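Long-range contact in flavocytochrome C3 fumarate reductase (Shewanella frigidimarina, PDB 1QO8), which reduces fumarate to succinate in an essentially one-way reaction, using one FAD and four covalently bound c-type hemes per subunit: residues A[321-334]-A[354-368]. Numbering follows the deposited sequence.
Sequences YRPTMKDMTSSNNI and IDWVQAHPTVGKDSR. With FAD (flavin-adenine dinucleotide), chain G.
Arg368 meets Ser330 and Asn332 with the edge of its guanidinium: NH1 of Arg368 gives one hydrogen to Ser330 O at 2.9 Å and the other to Asn332 O at 2.8 Å. Both acceptors lie in the guanidinium plane, and both bonds are nearly straight (165° and 169°). A bend at chi3 (-55°) turns the group to these carbonyls, while Arg368 CD packs on Thr329 CG2 at 3.6 Å. NH2, only weakly bonded to Asn332 O, also reaches Glu81 O of the cytochrome part. Cutting Arg368 back to alanine would probably leave the carbonyls of Ser330, Asn332 and Glu81 without their common donor. Strands 329-330 and 357-364 both pair with strand 489-505, parallel and antiparallel respectively, and Ser330 OG accepts from Asn332 N in an ST turn. Ser331 OG, hydrogen-bonded to His499 ND1, lies 3.4 Å from FAD C8M.

Just beyond helix 315-321, Arg322 bends at chi2 and lays one guanidinium face over Asp355 O. Arg322 NH1 forms a salt bridge with Asp355 OD2 at 3.2 Å, approaching from above the carboxylate plane, and NH2 points into the face of the Trp356 ring in a cation-pi contact, the two planes perpendicular. Water bridges tie NE to Val357 O and NH2 to Asp355 OD2. Between the arginines, Met325 CE touches Ala359 CB at 3.6 Å, and Met328 SD packs on the same methyl. Arg322 and Trp356 also pack on Leu516 of the second subunit; at this interface the arginine's charge is probably offset by the carboxylate and further stabilised over the indole, whereas near a heme the Arg368 cation is held by main-chain carbonyls.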
loop_
_atom_site.group_PDB
_atom_site.type_symbol
_atom_site.label_atom_id
_atom_site.label_comp_id
_atom_site.label_asym_id
_atom_site.label_seq_id
_atom_site.Cartn_x
_atom_site.Cartn_y
_atom_site.Cartn_z
ATOM N N TYR A 321 6.369 -0.145 -0.635
ATOM C CA TYR A 321 5.404 -0.049 -1.720
ATOM C C TYR A 321 6.065 -0.489 -3.021
ATOM O O TYR A 321 5.406 -1.010 -3.918
ATOM C CB TYR A 321 4.886 1.385 -1.834
ATOM C CG TYR A 321 4.047 1.918 -0.691
ATOM C CD1 TYR A 321 3.053 1.084 -0.169
ATOM C CD2 TYR A 321 4.219 3.167 -0.100
ATOM C CE1 TYR A 321 2.225 1.520 0.856
ATOM C CE2 TYR A 321 3.392 3.588 0.941
ATOM C CZ TYR A 321 2.397 2.754 1.429
ATOM O OH TYR A 321 1.556 3.128 2.432
ATOM N N ARG A 322 7.366 -0.197 -3.216
ATOM C CA ARG A 322 8.021 -0.373 -4.504
ATOM C C ARG A 322 9.458 -0.813 -4.273
ATOM O O ARG A 322 10.409 -0.074 -4.571
ATOM C CB ARG A 322 8.063 0.954 -5.329
ATOM C CG ARG A 322 6.737 1.343 -5.967
ATOM C CD ARG A 322 6.503 0.366 -7.165
ATOM N NE ARG A 322 5.238 0.714 -7.834
ATOM C CZ ARG A 322 4.067 0.177 -7.421
ATOM N NH1 ARG A 322 4.099 -0.681 -6.418
ATOM N NH2 ARG A 322 2.938 0.525 -8.046
ATOM N N PRO A 323 9.690 -2.007 -3.717
ATOM C CA PRO A 323 10.992 -2.521 -3.493
ATOM C C PRO A 323 11.936 -2.596 -4.658
ATOM O O PRO A 323 13.118 -2.444 -4.355
ATOM C CB PRO A 323 10.807 -3.954 -2.873
ATOM C CG PRO A 323 9.488 -4.332 -3.437
ATOM C CD PRO A 323 8.659 -3.087 -3.569
ATOM N N THR A 324 11.542 -2.627 -5.916
ATOM C CA THR A 324 12.452 -2.734 -7.023
ATOM C C THR A 324 12.987 -1.327 -7.364
ATOM O O THR A 324 13.907 -1.258 -8.160
ATOM C CB THR A 324 11.878 -3.309 -8.333
ATOM O OG1 THR A 324 10.677 -2.648 -8.759
ATOM C CG2 THR A 324 11.638 -4.778 -8.105
ATOM N N MET A 325 12.428 -0.306 -6.713
ATOM C CA MET A 325 12.909 1.048 -6.806
ATOM C C MET A 325 13.735 1.436 -5.602
ATOM O O MET A 325 14.235 2.561 -5.598
ATOM C CB MET A 325 11.747 2.038 -6.986
ATOM C CG MET A 325 10.844 1.550 -8.130
ATOM S SD MET A 325 9.360 2.594 -8.273
ATOM C CE MET A 325 9.951 4.075 -9.056
ATOM N N LYS A 326 14.008 0.572 -4.626
ATOM C CA LYS A 326 14.647 1.011 -3.409
ATOM C C LYS A 326 16.095 1.516 -3.592
ATOM O O LYS A 326 16.575 2.071 -2.597
ATOM C CB LYS A 326 14.725 -0.042 -2.304
ATOM C CG LYS A 326 15.573 -1.271 -2.551
ATOM C CD LYS A 326 15.663 -2.037 -1.247
ATOM C CE LYS A 326 15.730 -3.513 -1.372
ATOM N NZ LYS A 326 17.060 -4.114 -1.683
ATOM N N ASP A 327 16.791 1.180 -4.659
ATOM C CA ASP A 327 18.164 1.640 -4.849
ATOM C C ASP A 327 18.230 2.831 -5.809
ATOM O O ASP A 327 19.310 3.189 -6.220
ATOM C CB ASP A 327 18.989 0.465 -5.453
ATOM C CG ASP A 327 19.166 -0.669 -4.452
ATOM O OD1 ASP A 327 19.737 -0.459 -3.351
ATOM O OD2 ASP A 327 18.751 -1.829 -4.681
ATOM N N MET A 328 17.116 3.433 -6.225
ATOM C CA MET A 328 17.122 4.647 -6.993
ATOM C C MET A 328 17.569 5.843 -6.119
ATOM O O MET A 328 17.460 5.710 -4.928
ATOM C CB MET A 328 15.663 4.844 -7.436
ATOM C CG MET A 328 15.264 3.774 -8.505
ATOM S SD MET A 328 13.814 4.409 -9.272
ATOM C CE MET A 328 13.633 3.100 -10.639
ATOM N N THR A 329 18.053 6.952 -6.678
ATOM C CA THR A 329 18.158 8.200 -5.991
ATOM C C THR A 329 16.789 8.921 -5.971
ATOM O O THR A 329 15.773 8.260 -6.101
ATOM C CB THR A 329 19.015 9.259 -6.763
ATOM O OG1 THR A 329 19.621 8.824 -7.949
ATOM C CG2 THR A 329 19.766 10.022 -5.753
ATOM N N SER A 330 16.774 10.274 -6.025
ATOM C CA SER A 330 15.457 10.915 -6.129
ATOM C C SER A 330 15.827 12.289 -6.619
ATOM O O SER A 330 16.935 12.713 -6.252
ATOM C CB SER A 330 14.801 11.080 -4.678
ATOM O OG SER A 330 13.630 11.953 -4.991
ATOM N N SER A 331 14.996 13.018 -7.291
ATOM C CA SER A 331 15.303 14.378 -7.601
ATOM C C SER A 331 14.722 15.327 -6.525
ATOM O O SER A 331 14.645 16.482 -6.832
ATOM C CB SER A 331 14.503 14.575 -8.899
ATOM O OG SER A 331 13.196 14.254 -8.399
ATOM N N ASN A 332 14.017 14.827 -5.505
ATOM C CA ASN A 332 13.208 15.629 -4.613
ATOM C C ASN A 332 13.990 16.510 -3.656
ATOM O O ASN A 332 15.063 16.140 -3.220
ATOM C CB ASN A 332 12.343 14.725 -3.686
ATOM C CG ASN A 332 11.220 14.091 -4.524
ATOM O OD1 ASN A 332 10.163 13.864 -3.964
ATOM N ND2 ASN A 332 11.415 13.993 -5.851
ATOM N N ASN A 333 13.306 17.534 -3.128
ATOM C CA ASN A 333 13.861 18.116 -1.871
ATOM C C ASN A 333 13.751 17.102 -0.736
ATOM O O ASN A 333 12.871 16.190 -0.721
ATOM C CB ASN A 333 12.984 19.336 -1.606
ATOM C CG ASN A 333 13.539 20.272 -0.546
ATOM O OD1 ASN A 333 14.490 19.858 0.173
ATOM N ND2 ASN A 333 13.018 21.479 -0.642
ATOM N N ILE A 334 14.604 17.173 0.286
ATOM C CA ILE A 334 14.664 16.317 1.429
ATOM C C ILE A 334 13.448 16.481 2.383
ATOM O O ILE A 334 13.195 15.571 3.160
ATOM C CB ILE A 334 15.950 16.543 2.266
ATOM C CG1 ILE A 334 15.961 18.006 2.746
ATOM C CG2 ILE A 334 17.170 16.204 1.368
ATOM C CD1 ILE A 334 17.062 18.287 3.750
ATOM N N ILE A 354 -2.037 3.986 -3.483
ATOM C CA ILE A 354 -1.059 4.515 -2.520
ATOM C C ILE A 354 0.367 4.210 -2.950
ATOM O O ILE A 354 1.369 4.943 -2.784
ATOM C CB ILE A 354 -1.337 3.966 -1.121
ATOM C CG1 ILE A 354 -0.410 4.509 -0.036
ATOM C CG2 ILE A 354 -1.264 2.434 -1.138
ATOM C CD1 ILE A 354 -0.550 6.022 0.214
ATOM N N ASP A 355 0.510 3.076 -3.650
ATOM C CA ASP A 355 1.849 2.535 -3.916
ATOM C C ASP A 355 2.398 2.988 -5.279
ATOM O O ASP A 355 3.519 2.560 -5.594
ATOM C CB ASP A 355 1.871 1.027 -3.751
ATOM C CG ASP A 355 0.920 0.168 -4.547
ATOM O OD1 ASP A 355 -0.178 0.648 -4.879
ATOM O OD2 ASP A 355 1.296 -0.982 -4.845
ATOM N N TRP A 356 1.812 3.923 -5.973
ATOM C CA TRP A 356 2.170 4.246 -7.369
ATOM C C TRP A 356 3.238 5.363 -7.377
ATOM O O TRP A 356 2.940 6.433 -6.819
ATOM C CB TRP A 356 0.957 4.560 -8.282
ATOM C CG TRP A 356 0.362 3.228 -8.672
ATOM C CD1 TRP A 356 -0.644 2.555 -8.035
ATOM C CD2 TRP A 356 0.777 2.387 -9.745
ATOM N NE1 TRP A 356 -0.899 1.343 -8.637
ATOM C CE2 TRP A 356 -0.021 1.216 -9.681
ATOM C CE3 TRP A 356 1.774 2.500 -10.713
ATOM C CZ2 TRP A 356 0.154 0.158 -10.581
ATOM C CZ3 TRP A 356 1.958 1.434 -11.587
ATOM C CH2 TRP A 356 1.115 0.313 -11.543
ATOM N N VAL A 357 4.465 4.982 -7.704
ATOM C CA VAL A 357 5.644 5.839 -7.664
ATOM C C VAL A 357 6.295 5.977 -9.065
ATOM O O VAL A 357 6.493 5.066 -9.891
ATOM C CB VAL A 357 6.669 5.316 -6.650
ATOM C CG1 VAL A 357 7.934 6.184 -6.546
ATOM C CG2 VAL A 357 5.981 5.149 -5.273
ATOM N N GLN A 358 6.390 7.270 -9.430
ATOM C CA GLN A 358 6.981 7.650 -10.729
ATOM C C GLN A 358 8.444 7.993 -10.484
ATOM O O GLN A 358 8.824 8.668 -9.517
ATOM C CB GLN A 358 6.273 8.762 -11.427
ATOM C CG GLN A 358 7.034 9.319 -12.666
ATOM C CD GLN A 358 6.260 10.572 -13.012
ATOM O OE1 GLN A 358 6.454 11.610 -12.403
ATOM N NE2 GLN A 358 5.346 10.429 -13.958
ATOM N N ALA A 359 9.218 7.487 -11.454
ATOM C CA ALA A 359 10.662 7.764 -11.390
ATOM C C ALA A 359 11.183 8.430 -12.653
ATOM O O ALA A 359 10.592 8.261 -13.692
ATOM C CB ALA A 359 11.415 6.431 -11.309
ATOM N N HIS A 360 12.452 8.805 -12.644
ATOM C CA HIS A 360 13.062 9.400 -13.842
ATOM C C HIS A 360 14.307 8.577 -14.059
ATOM O O HIS A 360 15.040 8.285 -13.144
ATOM C CB HIS A 360 13.303 10.900 -13.615
ATOM C CG HIS A 360 13.997 11.525 -14.786
ATOM N ND1 HIS A 360 13.394 12.376 -15.670
ATOM C CD2 HIS A 360 15.289 11.426 -15.197
ATOM C CE1 HIS A 360 14.257 12.755 -16.606
ATOM N NE2 HIS A 360 15.401 12.234 -16.277
ATOM N N PRO A 361 14.573 8.151 -15.293
ATOM C CA PRO A 361 15.719 7.366 -15.602
ATOM C C PRO A 361 17.096 7.824 -15.308
ATOM O O PRO A 361 17.977 6.995 -15.069
ATOM C CB PRO A 361 15.549 6.963 -17.090
ATOM C CG PRO A 361 14.529 7.887 -17.594
ATOM C CD PRO A 361 13.728 8.540 -16.474
ATOM N N THR A 362 17.567 9.047 -15.471
ATOM C CA THR A 362 18.924 9.452 -15.313
ATOM C C THR A 362 18.924 10.787 -14.534
ATOM O O THR A 362 18.782 11.922 -15.064
ATOM C CB THR A 362 19.528 9.699 -16.765
ATOM O OG1 THR A 362 18.660 10.624 -17.408
ATOM C CG2 THR A 362 19.596 8.391 -17.540
ATOM N N VAL A 363 18.804 10.653 -13.197
ATOM C CA VAL A 363 18.981 11.794 -12.256
ATOM C C VAL A 363 20.434 11.855 -11.848
ATOM O O VAL A 363 21.025 10.774 -11.634
ATOM C CB VAL A 363 18.125 11.514 -10.957
ATOM C CG1 VAL A 363 18.235 12.581 -9.927
ATOM C CG2 VAL A 363 16.643 11.470 -11.397
ATOM N N GLY A 364 21.014 13.058 -11.651
ATOM C CA GLY A 364 22.425 13.029 -11.243
ATOM C C GLY A 364 22.657 12.293 -9.960
ATOM O O GLY A 364 21.834 12.401 -9.053
ATOM N N LYS A 365 23.736 11.574 -9.748
ATOM C CA LYS A 365 23.911 10.772 -8.564
ATOM C C LYS A 365 24.551 11.628 -7.457
ATOM O O LYS A 365 24.249 11.508 -6.257
ATOM C CB LYS A 365 24.622 9.455 -8.855
ATOM C CG LYS A 365 24.043 8.295 -8.028
ATOM C CD LYS A 365 25.062 7.265 -7.565
ATOM C CE LYS A 365 24.557 6.488 -6.350
ATOM N NZ LYS A 365 23.202 5.873 -6.548
ATOM N N ASP A 366 25.342 12.619 -7.855
ATOM C CA ASP A 366 25.955 13.609 -6.999
ATOM C C ASP A 366 25.119 14.876 -6.862
ATOM O O ASP A 366 24.799 15.230 -5.727
ATOM C CB ASP A 366 27.348 14.017 -7.521
ATOM C CG ASP A 366 27.552 13.691 -8.999
ATOM O OD1 ASP A 366 26.512 13.526 -9.763
ATOM O OD2 ASP A 366 28.786 13.572 -9.324
ATOM N N SER A 367 24.920 15.601 -7.934
ATOM C CA SER A 367 23.983 16.722 -7.995
ATOM C C SER A 367 22.633 16.189 -8.454
ATOM O O SER A 367 22.392 15.766 -9.614
ATOM C CB SER A 367 24.615 17.827 -8.771
ATOM O OG SER A 367 23.996 19.054 -9.046
ATOM N N ARG A 368 21.630 16.185 -7.562
ATOM C CA ARG A 368 20.417 15.393 -7.792
ATOM C C ARG A 368 19.449 16.091 -8.676
ATOM O O ARG A 368 18.287 16.411 -8.398
ATOM C CB ARG A 368 19.797 14.861 -6.487
ATOM C CG ARG A 368 20.737 13.930 -5.719
ATOM C CD ARG A 368 20.114 13.362 -4.401
ATOM N NE ARG A 368 19.642 14.412 -3.504
ATOM C CZ ARG A 368 18.439 14.930 -3.366
ATOM N NH1 ARG A 368 17.290 14.593 -4.019
ATOM N NH2 ARG A 368 18.324 15.908 -2.420
HETATM P PA FAD G . 5.678 20.336 -1.764
HETATM O O1A FAD G . 5.979 21.490 -2.668
HETATM O O2A FAD G . 6.596 19.362 -1.547
HETATM O O5B FAD G . 5.727 21.029 -0.354
HETATM C C5B FAD G . 5.304 20.349 0.898
HETATM C C4B FAD G . 5.724 21.292 2.134
HETATM O O4B FAD G . 5.248 20.510 3.336
HETATM C C3B FAD G . 7.276 21.319 2.325
HETATM O O3B FAD G . 7.934 22.504 2.263
HETATM C C2B FAD G . 7.560 20.303 3.491
HETATM O O2B FAD G . 8.711 20.620 4.312
HETATM C C1B FAD G . 6.357 20.554 4.319
HETATM N N9A FAD G . 6.024 19.434 5.210
HETATM C C8A FAD G . 6.141 18.087 4.973
HETATM N N7A FAD G . 5.866 17.373 6.030
HETATM C C5A FAD G . 5.544 18.284 7.031
HETATM C C6A FAD G . 5.236 18.138 8.451
HETATM N N6A FAD G . 5.150 16.991 9.066
HETATM N N1A FAD G . 4.959 19.305 9.085
HETATM C C2A FAD G . 5.116 20.543 8.506
HETATM N N3A FAD G . 5.418 20.767 7.207
HETATM C C4A FAD G . 5.643 19.596 6.551
HETATM N N1 FAD G . 5.240 18.959 -11.662
HETATM C C2 FAD G . 4.655 19.675 -12.584
HETATM O O2 FAD G . 3.503 19.693 -12.873
HETATM N N3 FAD G . 5.373 20.589 -13.414
HETATM C C4 FAD G . 6.738 20.675 -13.163
HETATM O O4 FAD G . 7.414 21.385 -13.852
HETATM C C4X FAD G . 7.374 19.815 -12.168
HETATM N N5 FAD G . 8.703 19.864 -11.985
HETATM C C5X FAD G . 9.297 19.133 -11.012
HETATM C C6 FAD G . 10.687 19.244 -10.864
HETATM C C7 FAD G . 11.319 18.522 -9.881
HETATM C C7M FAD G . 12.796 18.586 -9.656
HETATM C C8 FAD G . 10.518 17.704 -9.005
HETATM C C8M FAD G . 11.187 16.968 -7.884
HETATM C C9 FAD G . 9.155 17.618 -9.129
HETATM C C9A FAD G . 8.503 18.317 -10.117
HETATM N N10 FAD G . 7.116 18.283 -10.363
HETATM C C10 FAD G . 6.538 18.991 -11.346
HETATM C "C1'" FAD G . 6.188 17.783 -9.299
HETATM C "C2'" FAD G . 5.544 18.996 -8.548
HETATM O "O2'" FAD G . 6.691 19.905 -8.439
HETATM C "C3'" FAD G . 5.312 18.503 -7.098
HETATM O "O3'" FAD G . 4.426 17.376 -7.082
HETATM C "C4'" FAD G . 4.357 19.545 -6.423
HETATM O "O4'" FAD G . 5.175 20.752 -6.337
HETATM C "C5'" FAD G . 4.129 19.028 -4.958
HETATM O "O5'" FAD G . 3.540 20.283 -4.236
HETATM P P FAD G . 3.013 20.223 -2.790
HETATM O O1P FAD G . 2.502 21.620 -2.520
HETATM O O2P FAD G . 2.153 19.126 -2.794
HETATM O O3P FAD G . 4.173 19.801 -2.030
HETATM O O HOH W 1 3.040 -2.422 -3.342
HETATM O O HOH W 2 5.221 2.565 -9.726
HETATM O O HOH W 3 0.607 -1.084 -7.444
HETATM O O HOH W 4 16.104 17.572 -8.884
#